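Local coordinates for Bd0816 (Bdellovibrio bacteriovorus HD100, PDB 5CER), which probably acts as a serine-type D-Ala-D-Ala carboxypeptidase of the peptidase S13 family, trimming the peptides of peptidoglycan, at residues A[102-107]-A[136-141]. The protein carries 2 engineered substitutions. Numbering follows the deposited sequence.
Sequences LTFDEN and AVIKNL
Leu-102 lies across from Leu-141 and Phe-104 across from Val-137 where the end of strand 102-104 meets helix 136-141, the two axes running 146° apart in direction and approaching to 10.6 Å. That separation leaves room for one layer of apolar side chains, and the flat, rigid ring of Phe-104 is its main piece. Its CG sits between the backbone N and the carbonyl carbon (chi1 66°), which, with chi2 at 88°, turns a face of the ring to Val-137 and its edge to Ile-138. Val-137 comes from the opposite direction and lays CG1 over that face, 3.5 Å from the centroid and shifted toward the CE1–CZ rim, a CH-pi contact for which a beta-branched residue supplies a methyl without a long, flexible chain. Ile-138 crosses the ring at about a right angle, its CG1 methylene lying in the ring plane at the edge, 3.8 Å from CE2. One turn on from Val-137, Leu-141 sends CD1 obliquely to CD2 of Phe-104 (3.7 Å); the same methyl also meets CD2 of Leu-102 at 3.9 Å, bridging both inward-facing strand residues. Between Leu-102 and Phe-104, Thr-103 turns away from the helix, as strand alternation requires, and bonds through OG1 to His-70. Ile-179 of the neighbouring parallel strand 175-181 joins Leu-102 and Phe-104 in meeting helix 130-145, which thus packs on one face of a mixed beta sheet, the layering characteristic of alpha/beta domains.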
ATOM      1  N   LEU A 102      34.268   7.867   4.062  1.00 59.70           N
ATOM      2  CA  LEU A 102      32.894   8.019   4.418  1.00 56.27           C
ATOM      3  C   LEU A 102      32.686   7.178   5.690  1.00 55.29           C
ATOM      4  O   LEU A 102      32.715   5.957   5.654  1.00 56.26           O
ATOM      5  CB  LEU A 102      32.003   7.571   3.257  1.00 53.69           C
ATOM      6  CG  LEU A 102      30.547   8.067   3.205  1.00 49.91           C
ATOM      7  CD1 LEU A 102      29.817   8.108   1.855  1.00 49.49           C
ATOM      8  CD2 LEU A 102      29.850   7.127   4.103  1.00 48.32           C
ATOM      9  N   THR A 103      32.460   7.848   6.803  1.00 54.52           N
ATOM     10  CA  THR A 103      32.036   7.189   8.023  1.00 51.99           C
ATOM     11  C   THR A 103      30.586   7.532   8.327  1.00 49.72           C
ATOM     12  O   THR A 103      30.025   8.471   7.749  1.00 49.47           O
ATOM     13  CB  THR A 103      32.952   7.583   9.203  1.00 54.36           C
ATOM     14  OG1 THR A 103      32.781   8.968   9.538  1.00 54.67           O
ATOM     15  CG2 THR A 103      34.396   7.348   8.854  1.00 56.07           C
ATOM     16  N   PHE A 104      29.957   6.738   9.194  1.00 48.30           N
ATOM     17  CA  PHE A 104      28.566   6.964   9.609  1.00 46.04           C
ATOM     18  C   PHE A 104      28.374   6.409  11.005  1.00 47.07           C
ATOM     19  O   PHE A 104      29.033   5.420  11.392  1.00 47.31           O
ATOM     20  CB  PHE A 104      27.578   6.317   8.615  1.00 43.93           C
ATOM     21  CG  PHE A 104      27.649   4.809   8.590  1.00 42.75           C
ATOM     22  CD1 PHE A 104      26.890   4.044   9.471  1.00 40.77           C
ATOM     23  CD2 PHE A 104      28.551   4.162   7.757  1.00 42.87           C
ATOM     24  CE1 PHE A 104      26.981   2.672   9.496  1.00 39.53           C
ATOM     25  CE2 PHE A 104      28.649   2.775   7.783  1.00 42.46           C
ATOM     26  CZ  PHE A 104      27.846   2.027   8.656  1.00 40.25           C
ATOM     27  N   ASP A 105      27.458   7.020  11.753  1.00 48.75           N
ATOM     28  CA  ASP A 105      27.194   6.646  13.147  1.00 50.41           C
ATOM     29  C   ASP A 105      25.974   5.688  13.291  1.00 48.99           C
ATOM     30  O   ASP A 105      25.328   5.279  12.304  1.00 50.69           O
ATOM     31  CB  ASP A 105      27.114   7.911  14.041  1.00 52.87           C
ATOM     32  CG  ASP A 105      25.781   8.652  13.954  1.00 52.35           C
ATOM     33  OD1 ASP A 105      24.801   8.126  13.391  1.00 50.52           O
ATOM     34  OD2 ASP A 105      25.705   9.771  14.514  1.00 54.74           O
ATOM     35  N   GLU A 106      25.643   5.348  14.533  1.00 49.75           N
ATOM     36  CA  GLU A 106      24.597   4.334  14.833  1.00 48.21           C
ATOM     37  C   GLU A 106      23.180   4.697  14.474  1.00 45.22           C
ATOM     38  O   GLU A 106      22.298   3.850  14.499  1.00 42.44           O
ATOM     39  CB  GLU A 106      24.642   3.932  16.324  1.00 50.85           C
ATOM     40  CG  GLU A 106      24.422   5.047  17.344  1.00 54.93           C
ATOM     41  CD  GLU A 106      25.701   5.698  17.831  1.00 58.75           C
ATOM     42  OE1 GLU A 106      26.701   5.755  17.062  1.00 58.62           O
ATOM     43  OE2 GLU A 106      25.711   6.152  19.001  1.00 64.43           O
ATOM     44  N   ASN A 107      22.982   5.949  14.130  1.00 46.04           N
ATOM     45  CA  ASN A 107      21.683   6.447  13.757  1.00 47.05           C
ATOM     46  C   ASN A 107      21.454   6.545  12.251  1.00 45.68           C
ATOM     47  O   ASN A 107      20.364   6.982  11.829  1.00 45.92           O
ATOM     48  CB  ASN A 107      21.443   7.794  14.478  1.00 50.08           C
ATOM     49  CG  ASN A 107      21.324   7.616  15.979  1.00 52.93           C
ATOM     50  OD1 ASN A 107      20.711   6.669  16.499  1.00 54.00           O
ATOM     51  ND2 ASN A 107      21.969   8.481  16.680  1.00 55.68           N
ATOM     52  N   ALA A 136      25.172  -3.978   7.348  1.00 41.06           N
ATOM     53  CA  ALA A 136      24.133  -3.823   6.317  1.00 38.88           C
ATOM     54  C   ALA A 136      24.169  -2.424   5.710  1.00 36.16           C
ATOM     55  O   ALA A 136      23.981  -2.283   4.508  1.00 35.48           O
ATOM     56  CB  ALA A 136      22.767  -4.162   6.873  1.00 39.49           C
ATOM     57  N   VAL A 137      24.466  -1.404   6.513  1.00 35.03           N
ATOM     58  CA  VAL A 137      24.599  -0.047   5.996  1.00 33.65           C
ATOM     59  C   VAL A 137      25.831   0.059   5.069  1.00 33.83           C
ATOM     60  O   VAL A 137      25.762   0.625   3.966  1.00 32.87           O
ATOM     61  CB  VAL A 137      24.704   0.977   7.141  1.00 33.89           C
ATOM     62  CG1 VAL A 137      25.074   2.354   6.603  1.00 32.38           C
ATOM     63  CG2 VAL A 137      23.405   1.056   7.901  1.00 34.35           C
ATOM     64  N   ILE A 138      26.942  -0.539   5.502  1.00 35.10           N
ATOM     65  CA  ILE A 138      28.099  -0.707   4.632  1.00 35.69           C
ATOM     66  C   ILE A 138      27.708  -1.338   3.307  1.00 36.04           C
ATOM     67  O   ILE A 138      28.037  -0.780   2.260  1.00 34.94           O
ATOM     68  CB  ILE A 138      29.227  -1.506   5.331  1.00 37.30           C
ATOM     69  CG1 ILE A 138      29.760  -0.547   6.407  1.00 37.38           C
ATOM     70  CG2 ILE A 138      30.312  -1.960   4.330  1.00 37.73           C
ATOM     71  CD1 ILE A 138      30.827  -0.926   7.366  1.00 38.96           C
ATOM     72  N   LYS A 139      27.058  -2.507   3.349  1.00 38.41           N
ATOM     73  CA  LYS A 139      26.628  -3.182   2.116  1.00 40.03           C
ATOM     74  C   LYS A 139      25.898  -2.255   1.112  1.00 38.77           C
ATOM     75  O   LYS A 139      26.236  -2.258  -0.064  1.00 37.51           O
ATOM     76  CB  LYS A 139      25.728  -4.384   2.383  1.00 42.48           C
ATOM     77  CG  LYS A 139      26.488  -5.618   2.792  1.00 47.08           C
ATOM     78  CD  LYS A 139      28.057  -5.562   3.163  1.00 49.68           C
ATOM     79  CE  LYS A 139      29.006  -6.284   2.203  1.00 51.94           C
ATOM     80  NZ  LYS A 139      29.718  -5.378   1.253  1.00 50.73           N
ATOM     81  N   ASN A 140      24.911  -1.505   1.603  1.00 37.75           N
ATOM     82  CA  ASN A 140      24.162  -0.525   0.803  1.00 37.12           C
ATOM     83  C   ASN A 140      24.980   0.621   0.268  1.00 36.86           C
ATOM     84  O   ASN A 140      24.890   0.930  -0.929  1.00 38.68           O
ATOM     85  CB  ASN A 140      23.014   0.083   1.613  1.00 36.21           C
ATOM     86  CG  ASN A 140      21.856  -0.856   1.747  1.00 37.20           C
ATOM     87  OD1 ASN A 140      20.952  -0.867   0.914  1.00 37.31           O
ATOM     88  ND2 ASN A 140      21.894  -1.693   2.762  1.00 38.01           N
ATOM     89  N   LEU A 141      25.763   1.250   1.145  1.00 36.57           N
ATOM     90  CA  LEU A 141      26.714   2.267   0.728  1.00 37.59           C
ATOM     91  C   LEU A 141      27.662   1.765  -0.380  1.00 38.49           C
ATOM     92  O   LEU A 141      27.893   2.438  -1.391  1.00 38.45           O
ATOM     93  CB  LEU A 141      27.529   2.804   1.919  1.00 37.88           C
ATOM     94  CG  LEU A 141      26.779   3.703   2.903  1.00 37.33           C
ATOM     95  CD1 LEU A 141      27.589   3.954   4.177  1.00 37.70           C
ATOM     96  CD2 LEU A 141      26.374   5.014   2.258  1.00 36.32           C
TER